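Local coordinates for protein L-talarate/galactarate dehydratase (Salmonella typhimurium, PDB 2PP1) that catalyses the magnesium-dependent dehydration of L-talarate and galactarate to 5-keto-4-deoxy-D-glucarate and also epimerises L-talarate to galactarate, at residues 44-49 with 169-174; 80-85 with 326-331; 224-229 with 251-256. All blocks are in the same frame, centred on the assembly; numbering follows the deposited sequence.

Contact 1. Residues 44-49 with 169-174; sequences VSDAKV and GGFLHT. With LLH ((2R,3S,4R)-2,3,4-trihydroxy-5-(hydroxyamino)-5-oxopentanoic acid), chain H.
Val44 meets Phe171 where the substrate-binding segment 44-49, running into helix 47-50, packs on a loop of the enolase-superfamily barrel domain between strand 161-166 and helix 176-188. Apolar contacts dominate. CG1 of Val44 lies anti to the backbone N (chi1 177°) and sits over one face of the Phe171 ring, 3.5 Å from its centroid, a CH-pi contact. On the helix side, CD1 of Leu172 packs against the start of helix 47-50, touching CB of Ala47, while the imidazole of His173 passes by the Val44-Ser45 backbone. Phe171 and Leu172 also rest on strand 194-197 through Lys197, the active-site proton acceptor.

Polar links between the segments are few: a weak, bent hydrogen bond runs from Leu172 N to Ser45 O, 3.0 Å long with an N-H...O angle of 121°. Firmer polar bonds lie within 44-49 and to the ligand: Asp46 is the N-cap of the helix, OD1 accepting from Lys48 N. The lysine chain bends back to a salt bridge, NZ meeting Asp46 OD2 on its syn lone pair. Both side chains hold the bound ligand: its O3 donates to Asp46 OD2 at 2.7 Å, and its O5B accepts from Lys48 NZ at 2.9 Å.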
loop_
_atom_site.group_PDB
_atom_site.type_symbol
_atom_site.label_atom_id
_atom_site.label_comp_id
_atom_site.label_asym_id
_atom_site.label_seq_id
_atom_site.Cartn_x
_atom_site.Cartn_y
_atom_site.Cartn_z
ATOM N N VAL A 44 17.966 22.297 -23.762
ATOM C CA VAL A 44 17.397 21.022 -24.181
ATOM C C VAL A 44 16.104 21.138 -24.983
ATOM O O VAL A 44 15.178 21.838 -24.578
ATOM C CB VAL A 44 17.148 20.142 -22.944
ATOM C CG1 VAL A 44 16.486 18.844 -23.342
ATOM C CG2 VAL A 44 18.474 19.883 -22.235
ATOM N N SER A 45 16.042 20.433 -26.111
ATOM C CA SER A 45 14.849 20.454 -26.957
ATOM C C SER A 45 14.316 19.079 -27.367
ATOM O O SER A 45 15.021 18.310 -28.016
ATOM C CB SER A 45 15.123 21.246 -28.242
ATOM O OG SER A 45 15.327 22.630 -27.988
ATOM N N ASP A 46 13.086 18.757 -26.971
ATOM C CA ASP A 46 12.479 17.509 -27.417
ATOM C C ASP A 46 11.478 17.956 -28.488
ATOM O O ASP A 46 11.479 19.130 -28.873
ATOM C CB ASP A 46 11.780 16.731 -26.281
ATOM C CG ASP A 46 10.731 17.549 -25.539
ATOM O OD1 ASP A 46 10.119 18.465 -26.126
ATOM O OD2 ASP A 46 10.505 17.249 -24.350
ATOM N N ALA A 47 10.627 17.054 -28.963
ATOM C CA ALA A 47 9.681 17.418 -30.020
ATOM C C ALA A 47 8.759 18.600 -29.704
ATOM O O ALA A 47 8.283 19.272 -30.622
ATOM C CB ALA A 47 8.847 16.189 -30.427
ATOM N N LYS A 48 8.497 18.854 -28.421
ATOM C CA LYS A 48 7.619 19.957 -28.033
ATOM C C LYS A 48 8.198 21.299 -28.480
ATOM O O LYS A 48 7.467 22.264 -28.717
ATOM C CB LYS A 48 7.395 19.964 -26.510
ATOM C CG LYS A 48 6.645 18.742 -25.990
ATOM C CD LYS A 48 6.390 18.809 -24.484
ATOM C CE LYS A 48 7.605 18.417 -23.643
ATOM N NZ LYS A 48 8.768 19.323 -23.824
ATOM N N VAL A 49 9.516 21.353 -28.587
ATOM C CA VAL A 49 10.189 22.564 -29.009
ATOM C C VAL A 49 10.210 22.650 -30.530
ATOM O O VAL A 49 9.993 23.720 -31.100
ATOM C CB VAL A 49 11.638 22.603 -28.485
ATOM C CG1 VAL A 49 12.368 23.819 -29.046
ATOM C CG2 VAL A 49 11.622 22.638 -26.966
ATOM N N GLY A 169 20.831 11.620 -23.548
ATOM C CA GLY A 169 21.679 11.644 -24.727
ATOM C C GLY A 169 20.943 11.448 -26.046
ATOM O O GLY A 169 21.575 11.266 -27.088
ATOM N N GLY A 170 19.614 11.486 -26.023
ATOM C CA GLY A 170 18.864 11.280 -27.256
ATOM C C GLY A 170 17.884 12.379 -27.623
ATOM O O GLY A 170 16.879 12.123 -28.283
ATOM N N PHE A 171 18.181 13.610 -27.214
ATOM C CA PHE A 171 17.306 14.744 -27.501
ATOM C C PHE A 171 17.432 15.286 -28.924
ATOM O O PHE A 171 18.451 15.101 -29.590
ATOM C CB PHE A 171 17.542 15.843 -26.468
ATOM C CG PHE A 171 16.762 15.643 -25.192
ATOM C CD1 PHE A 171 15.508 16.234 -25.028
ATOM C CD2 PHE A 171 17.261 14.841 -24.172
ATOM C CE1 PHE A 171 14.766 16.031 -23.864
ATOM C CE2 PHE A 171 16.520 14.627 -22.998
ATOM C CZ PHE A 171 15.274 15.224 -22.845
ATOM N N LEU A 172 16.382 15.961 -29.381
ATOM C CA LEU A 172 16.329 16.490 -30.735
ATOM C C LEU A 172 17.208 17.686 -31.078
ATOM O O LEU A 172 17.354 18.020 -32.255
ATOM C CB LEU A 172 14.877 16.790 -31.113
ATOM C CG LEU A 172 14.077 15.534 -31.468
ATOM C CD1 LEU A 172 12.592 15.833 -31.473
ATOM C CD2 LEU A 172 14.550 15.009 -32.827
ATOM N N HIS A 173 17.793 18.335 -30.077
ATOM C CA HIS A 173 18.680 19.461 -30.354
ATOM C C HIS A 173 20.080 18.897 -30.638
ATOM O O HIS A 173 20.996 19.619 -31.026
ATOM C CB HIS A 173 18.726 20.410 -29.153
ATOM C CG HIS A 173 19.251 19.776 -27.901
ATOM N ND1 HIS A 173 20.596 19.713 -27.604
ATOM C CD2 HIS A 173 18.610 19.178 -26.871
ATOM C CE1 HIS A 173 20.760 19.108 -26.441
ATOM N NE2 HIS A 173 19.571 18.772 -25.976
ATOM N N THR A 174 20.225 17.591 -30.451
ATOM C CA THR A 174 21.499 16.907 -30.655
ATOM C C THR A 174 21.639 16.306 -32.057
ATOM O O THR A 174 20.811 15.495 -32.477
ATOM C CB THR A 174 21.658 15.771 -29.636
ATOM O OG1 THR A 174 21.451 16.288 -28.312
ATOM C CG2 THR A 174 23.041 15.137 -29.751
HETATM O O5A LLH H . 12.740 18.775 -22.359
HETATM C C5 LLH H . 11.791 18.416 -21.621
HETATM O O5B LLH H . 10.644 18.941 -21.609
HETATM C C4 LLH H . 12.027 17.247 -20.655
HETATM O O4 LLH H . 13.418 16.948 -20.551
HETATM C C3 LLH H . 11.232 16.029 -21.134
HETATM O O3 LLH H . 11.598 15.703 -22.488
HETATM C C2 LLH H . 11.463 14.777 -20.251
HETATM O O2 LLH H . 10.866 15.092 -18.988
HETATM C C1 LLH H . 10.858 13.466 -20.797
HETATM O O1 LLH H . 9.775 13.439 -21.365
HETATM N N LLH H . 11.609 12.356 -20.629
HETATM O ON LLH H . 11.079 11.074 -20.674
#

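Contact 2. Residues 80-85 with 326-331; sequences YSKRAG and APHFAM. With LLH ((2R,3S,4R)-2,3,4-trihydroxy-5-(hydroxyamino)-5-oxopentanoic acid), chain H.
The ring of Phe329 turns one face to Lys82 and its CD2-CE2 edge to the face of Tyr80, joining the N-terminal capping domain to the barrel domain across the enolase-superfamily active site. Over the Phe329 face lie both NZ and CE of Lys82, the ammonium nitrogen 3.7 Å from the ring centroid and 18° off the normal, a cation-pi contact reinforced by a CH-pi contact from CE. The Tyr80 and Phe329 planes meet at 64° in a T-shaped pair, centroids 4.9 Å apart. His328 carries CB of Phe329 over one face of its imidazole, whereas Tyr80 OH lies at the ring's edge, beside CE1.

That hydroxyl and His328 ND1 both hydrogen-bond to OD2 of Asp301, the residue credited with raising the basicity of the histidine. One carboxylate oxygen thus joins the imidazole to the tyrosine of the capping domain, and with the bond at the other ring nitrogen limits the rotation of the ring. That nitrogen, NE2, faces the ligand and lies 2.7 Å from its O2, the geometry leaving either partner as donor; His328 is an active-site proton donor/acceptor.

Lys82 reaches across with a chain extended beyond CG, which lets NZ meet the ligand from the strand end while CE stays on the phenyl ring. Phe350 provides a second cation-pi partner. NZ donates to ligand O2 at 2.8 Å and only weakly to O4, so O2 is gripped by both the lysine and the histidine. Arg83, equally extended from CG to NE, reaches the carboxylate end of the ligand, where NH1 donates to O5B at 3.0 Å with an N-H...O angle of 165°.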
loop_
_atom_site.group_PDB
_atom_site.type_symbol
_atom_site.label_atom_id
_atom_site.label_comp_id
_atom_site.label_asym_id
_atom_site.label_seq_id
_atom_site.Cartn_x
_atom_site.Cartn_y
_atom_site.Cartn_z
ATOM N N TYR A 80 9.735 19.020 -8.572
ATOM C CA TYR A 80 10.432 19.869 -9.512
ATOM C C TYR A 80 9.474 20.376 -10.556
ATOM O O TYR A 80 8.303 20.002 -10.586
ATOM C CB TYR A 80 11.509 19.052 -10.232
ATOM C CG TYR A 80 10.898 18.069 -11.229
ATOM C CD1 TYR A 80 10.677 18.433 -12.563
ATOM C CD2 TYR A 80 10.448 16.810 -10.810
ATOM C CE1 TYR A 80 10.018 17.572 -13.452
ATOM C CE2 TYR A 80 9.790 15.941 -11.691
ATOM C CZ TYR A 80 9.575 16.327 -13.008
ATOM O OH TYR A 80 8.908 15.487 -13.879
ATOM N N SER A 81 10.000 21.222 -11.429
ATOM C CA SER A 81 9.218 21.740 -12.532
ATOM C C SER A 81 10.141 22.043 -13.694
ATOM O O SER A 81 11.192 22.666 -13.514
ATOM C CB SER A 81 8.463 23.012 -12.133
ATOM O OG SER A 81 7.709 23.484 -13.240
ATOM N N LYS A 82 9.772 21.560 -14.878
ATOM C CA LYS A 82 10.541 21.831 -16.080
ATOM C C LYS A 82 9.687 22.884 -16.764
ATOM O O LYS A 82 8.605 22.581 -17.283
ATOM C CB LYS A 82 10.687 20.568 -16.939
ATOM C CG LYS A 82 11.561 19.496 -16.287
ATOM C CD LYS A 82 11.831 18.311 -17.222
ATOM C CE LYS A 82 12.649 17.219 -16.515
ATOM N NZ LYS A 82 12.977 16.046 -17.380
ATOM N N ARG A 83 10.183 24.123 -16.719
ATOM C CA ARG A 83 9.519 25.314 -17.249
ATOM C C ARG A 83 8.633 25.853 -16.126
ATOM O O ARG A 83 8.783 25.431 -14.978
ATOM C CB ARG A 83 8.721 25.014 -18.527
ATOM C CG ARG A 83 9.629 24.613 -19.694
ATOM C CD ARG A 83 8.903 24.489 -21.015
ATOM N NE ARG A 83 9.833 24.121 -22.089
ATOM C CZ ARG A 83 10.303 22.889 -22.291
ATOM N NH1 ARG A 83 9.930 21.890 -21.495
ATOM N NH2 ARG A 83 11.152 22.651 -23.285
ATOM N N ALA A 84 7.718 26.767 -16.430
ATOM C CA ALA A 84 6.892 27.372 -15.383
ATOM C C ALA A 84 6.155 26.405 -14.458
ATOM O O ALA A 84 5.531 25.442 -14.916
ATOM C CB ALA A 84 5.907 28.342 -16.002
ATOM N N GLY A 85 6.234 26.681 -13.155
ATOM C CA GLY A 85 5.565 25.854 -12.169
ATOM C C GLY A 85 6.268 25.852 -10.828
ATOM O O GLY A 85 5.632 25.714 -9.777
ATOM N N ALA A 326 7.400 2.010 -15.695
ATOM C CA ALA A 326 8.600 2.711 -16.152
ATOM C C ALA A 326 8.424 4.151 -15.688
ATOM O O ALA A 326 7.968 5.009 -16.440
ATOM C CB ALA A 326 8.723 2.649 -17.671
ATOM N N PRO A 327 8.773 4.427 -14.420
ATOM C CA PRO A 327 8.657 5.768 -13.830
ATOM C C PRO A 327 9.429 6.795 -14.642
ATOM O O PRO A 327 10.440 6.472 -15.254
ATOM C CB PRO A 327 9.243 5.582 -12.430
ATOM C CG PRO A 327 8.932 4.132 -12.134
ATOM C CD PRO A 327 9.290 3.465 -13.430
ATOM N N HIS A 328 8.951 8.034 -14.636
ATOM C CA HIS A 328 9.599 9.107 -15.388
ATOM C C HIS A 328 10.504 10.009 -14.563
ATOM O O HIS A 328 10.110 10.484 -13.499
ATOM C CB HIS A 328 8.520 9.956 -16.074
ATOM C CG HIS A 328 8.990 11.309 -16.518
ATOM N ND1 HIS A 328 8.881 12.429 -15.724
ATOM C CD2 HIS A 328 9.548 11.725 -17.678
ATOM C CE1 HIS A 328 9.350 13.477 -16.378
ATOM N NE2 HIS A 328 9.760 13.076 -17.565
ATOM N N PHE A 329 11.721 10.226 -15.056
ATOM C CA PHE A 329 12.673 11.130 -14.408
ATOM C C PHE A 329 12.952 10.733 -12.953
ATOM O O PHE A 329 12.810 9.558 -12.580
ATOM C CB PHE A 329 12.094 12.552 -14.488
ATOM C CG PHE A 329 13.101 13.661 -14.261
ATOM C CD1 PHE A 329 14.281 13.717 -14.991
ATOM C CD2 PHE A 329 12.832 14.678 -13.349
ATOM C CE1 PHE A 329 15.184 14.783 -14.817
ATOM C CE2 PHE A 329 13.718 15.742 -13.165
ATOM C CZ PHE A 329 14.898 15.796 -13.901
ATOM N N ALA A 330 13.366 11.714 -12.151
ATOM C CA ALA A 330 13.670 11.533 -10.724
ATOM C C ALA A 330 14.082 10.119 -10.315
ATOM O O ALA A 330 13.472 9.515 -9.419
ATOM C CB ALA A 330 12.468 11.982 -9.882
ATOM N N MET A 331 15.125 9.597 -10.949
ATOM C CA MET A 331 15.575 8.249 -10.620
ATOM C C MET A 331 15.972 8.130 -9.145
ATOM O O MET A 331 15.856 7.051 -8.550
ATOM C CB MET A 331 16.755 7.854 -11.509
ATOM C CG MET A 331 17.973 8.749 -11.362
ATOM S SD MET A 331 19.225 8.366 -12.590
ATOM C CE MET A 331 20.689 9.227 -11.846
HETATM O O5A LLH H . 12.740 18.775 -22.359
HETATM C C5 LLH H . 11.791 18.416 -21.621
HETATM O O5B LLH H . 10.644 18.941 -21.609
HETATM C C4 LLH H . 12.027 17.247 -20.655
HETATM O O4 LLH H . 13.418 16.948 -20.551
HETATM C C3 LLH H . 11.232 16.029 -21.134
HETATM O O3 LLH H . 11.598 15.703 -22.488
HETATM C C2 LLH H . 11.463 14.777 -20.251
HETATM O O2 LLH H . 10.866 15.092 -18.988
HETATM C C1 LLH H . 10.858 13.466 -20.797
HETATM O O1 LLH H . 9.775 13.439 -21.365
HETATM N N LLH H . 11.609 12.356 -20.629
HETATM O ON LLH H . 11.079 11.074 -20.674
#

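Contact 3. Residues 224-229 with 251-256; sequences MVDANQ and IEEPLD. With MG (magnesium ion), chain G; LLH ((2R,3S,4R)-2,3,4-trihydroxy-5-(hydroxyamino)-5-oxopentanoic acid), chain H.
Val225 and Asp226 pair in parallel with Ile251 and Glu252, neighbouring strands of the barrel sheet, through hydrogen bonds from Glu252 N to Val225 O and from Ala227 N to Glu252 O; beyond the strand ends a further backbone bond runs from Gln229 N to Glu253 O at 2.7 Å. On one face of the sheet Val225 and Ile251 lie side by side, their CG2 methyls in contact, packed against Met243 of the connecting helix 233-243. On the other, Asp226 and Glu252 direct their carboxylates to the magnesium ion, each with CG anti to its backbone N (chi1 -172° and -180°). Their carboxylate planes stack, 19° apart. Asp226 OD2 binds the metal at 2.3 Å and Glu252 OE2 at 2.4 Å; Glu278, water 2, ligand O1 at 2.5 Å and ON at 2.4 Å complete the site, the hydroxamate chelating through a five-membered ring.

Second-shell bonds hold the carboxylates. Asp226 OD1 accepts from Asn228 N in an Asx turn, Asp226 OD2 also hydrogen-bonds Lys197, and Glu252 OE1 forms a salt bridge with Lys195. Farther out, water 1 accepts from Gln229 NE2 and donates to Glu253 OE1. Such a cluster of acidic groups would probably be unfavourable alone; magnesium and Lys195 probably offset the repulsion, and the chelated metal would stabilise negative charge on the hydroxamate, consistent with its resemblance to an enolate intermediate.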
loop_
_atom_site.group_PDB
_atom_site.type_symbol
_atom_site.label_atom_id
_atom_site.label_comp_id
_atom_site.label_asym_id
_atom_site.label_seq_id
_atom_site.Cartn_x
_atom_site.Cartn_y
_atom_site.Cartn_z
ATOM N N MET A 224 14.172 2.441 -27.178
ATOM C CA MET A 224 12.822 2.972 -27.091
ATOM C C MET A 224 12.774 4.389 -27.673
ATOM O O MET A 224 13.808 5.040 -27.827
ATOM C CB MET A 224 12.328 2.965 -25.629
ATOM C CG MET A 224 13.384 3.265 -24.566
ATOM S SD MET A 224 14.343 1.805 -24.003
ATOM C CE MET A 224 13.501 1.370 -22.495
ATOM N N VAL A 225 11.577 4.847 -28.037
ATOM C CA VAL A 225 11.420 6.192 -28.579
ATOM C C VAL A 225 10.382 6.965 -27.781
ATOM O O VAL A 225 9.537 6.375 -27.102
ATOM C CB VAL A 225 11.019 6.182 -30.067
ATOM C CG1 VAL A 225 12.072 5.463 -30.861
ATOM C CG2 VAL A 225 9.662 5.540 -30.254
ATOM N N ASP A 226 10.460 8.291 -27.871
ATOM C CA ASP A 226 9.580 9.182 -27.124
ATOM C C ASP A 226 9.162 10.368 -27.992
ATOM O O ASP A 226 10.002 11.189 -28.370
ATOM C CB ASP A 226 10.339 9.682 -25.897
ATOM C CG ASP A 226 9.467 10.458 -24.935
ATOM O OD1 ASP A 226 8.343 10.869 -25.304
ATOM O OD2 ASP A 226 9.929 10.663 -23.795
ATOM N N ALA A 227 7.865 10.471 -28.282
ATOM C CA ALA A 227 7.349 11.555 -29.119
ATOM C C ALA A 227 6.881 12.782 -28.334
ATOM O O ALA A 227 6.556 13.816 -28.921
ATOM C CB ALA A 227 6.201 11.033 -30.004
ATOM N N ASN A 228 6.841 12.672 -27.012
ATOM C CA ASN A 228 6.407 13.782 -26.171
ATOM C C ASN A 228 5.102 14.442 -26.643
ATOM O O ASN A 228 5.001 15.676 -26.699
ATOM C CB ASN A 228 7.523 14.831 -26.062
ATOM C CG ASN A 228 8.621 14.414 -25.088
ATOM O OD1 ASN A 228 8.420 14.435 -23.877
ATOM N ND2 ASN A 228 9.772 14.017 -25.611
ATOM N N GLN A 229 4.122 13.601 -26.981
ATOM C CA GLN A 229 2.784 14.020 -27.414
ATOM C C GLN A 229 2.705 14.733 -28.752
ATOM O O GLN A 229 1.641 15.244 -29.107
ATOM C CB GLN A 229 2.143 14.954 -26.377
ATOM C CG GLN A 229 2.274 14.549 -24.924
ATOM C CD GLN A 229 1.704 15.616 -23.988
ATOM O OE1 GLN A 229 0.488 15.836 -23.939
ATOM N NE2 GLN A 229 2.582 16.286 -23.246
ATOM N N ILE A 251 7.029 2.736 -27.375
ATOM C CA ILE A 251 6.871 4.014 -28.069
ATOM C C ILE A 251 6.184 4.819 -26.974
ATOM O O ILE A 251 5.130 4.434 -26.475
ATOM C CB ILE A 251 5.943 3.890 -29.304
ATOM C CG1 ILE A 251 6.581 2.950 -30.333
ATOM C CG2 ILE A 251 5.706 5.267 -29.922
ATOM C CD1 ILE A 251 5.664 2.594 -31.500
ATOM N N GLU A 252 6.790 5.930 -26.587
ATOM C CA GLU A 252 6.268 6.736 -25.494
ATOM C C GLU A 252 5.573 8.017 -25.923
ATOM O O GLU A 252 6.011 8.694 -26.848
ATOM C CB GLU A 252 7.422 7.071 -24.537
ATOM C CG GLU A 252 7.034 7.905 -23.337
ATOM C CD GLU A 252 8.171 7.997 -22.329
ATOM O OE1 GLU A 252 9.133 7.209 -22.452
ATOM O OE2 GLU A 252 8.090 8.835 -21.412
ATOM N N GLU A 253 4.508 8.359 -25.207
ATOM C CA GLU A 253 3.718 9.557 -25.494
ATOM C C GLU A 253 3.542 9.864 -26.974
ATOM O O GLU A 253 3.896 10.950 -27.436
ATOM C CB GLU A 253 4.319 10.783 -24.800
ATOM C CG GLU A 253 4.223 10.719 -23.296
ATOM C CD GLU A 253 4.301 12.078 -22.654
ATOM O OE1 GLU A 253 5.352 12.739 -22.750
ATOM O OE2 GLU A 253 3.297 12.496 -22.048
ATOM N N PRO A 254 2.999 8.911 -27.743
ATOM C CA PRO A 254 2.807 9.177 -29.171
ATOM C C PRO A 254 1.789 10.292 -29.379
ATOM O O PRO A 254 1.864 11.035 -30.359
ATOM C CB PRO A 254 2.303 7.836 -29.714
ATOM C CG PRO A 254 1.543 7.269 -28.536
ATOM C CD PRO A 254 2.516 7.563 -27.392
ATOM N N LEU A 255 0.856 10.416 -28.443
ATOM C CA LEU A 255 -0.210 11.416 -28.537
ATOM C C LEU A 255 -0.373 12.251 -27.282
ATOM O O LEU A 255 0.296 12.019 -26.274
ATOM C CB LEU A 255 -1.548 10.721 -28.811
ATOM C CG LEU A 255 -1.577 9.683 -29.931
ATOM C CD1 LEU A 255 -2.842 8.841 -29.821
ATOM C CD2 LEU A 255 -1.482 10.386 -31.271
ATOM N N ASP A 256 -1.289 13.217 -27.354
ATOM C CA ASP A 256 -1.597 14.082 -26.225
ATOM C C ASP A 256 -1.783 13.186 -25.002
ATOM O O ASP A 256 -2.439 12.144 -25.085
ATOM C CB ASP A 256 -2.888 14.857 -26.480
ATOM C CG ASP A 256 -3.209 15.836 -25.362
ATOM O OD1 ASP A 256 -2.591 16.918 -25.311
ATOM O OD2 ASP A 256 -4.064 15.522 -24.518
HETATM MG MG MG G . 8.985 11.056 -21.754
HETATM O O5A LLH H . 12.740 18.775 -22.359
HETATM C C5 LLH H . 11.791 18.416 -21.621
HETATM O O5B LLH H . 10.644 18.941 -21.609
HETATM C C4 LLH H . 12.027 17.247 -20.655
HETATM O O4 LLH H . 13.418 16.948 -20.551
HETATM C C3 LLH H . 11.232 16.029 -21.134
HETATM O O3 LLH H . 11.598 15.703 -22.488
HETATM C C2 LLH H . 11.463 14.777 -20.251
HETATM O O2 LLH H . 10.866 15.092 -18.988
HETATM C C1 LLH H . 10.858 13.466 -20.797
HETATM O O1 LLH H . 9.775 13.439 -21.365
HETATM N N LLH H . 11.609 12.356 -20.629
HETATM O ON LLH H . 11.079 11.074 -20.674
HETATM O O HOH W 1 5.384 15.494 -22.991
HETATM O O HOH W 2 7.254 11.513 -22.751
#

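How the contacts relate
From the N terminus, 44-49 comes first and 80-85 follows, at the end of strand 74-81 and in the loop after it; both pair with segments of the barrel domain. Contact 1 closes first, at 169-174, after 119 intervening residues. Contact 3 then opens and closes within a single beta-alpha-beta unit, and contact 2 closes last, at 326-331. Contacts 1 and 2 cross, while contact 3 follows contact 1 in series and falls within the span of contact 2. Contacts 1 and 2 fasten N-terminal segments to opposite ends of the barrel sequence, and contact 3 joins adjacent barrel strands. All three meet at the same ligand, and Ala47 CB packs on Ala227 O at 3.6 Å, linking contacts 1 and 3.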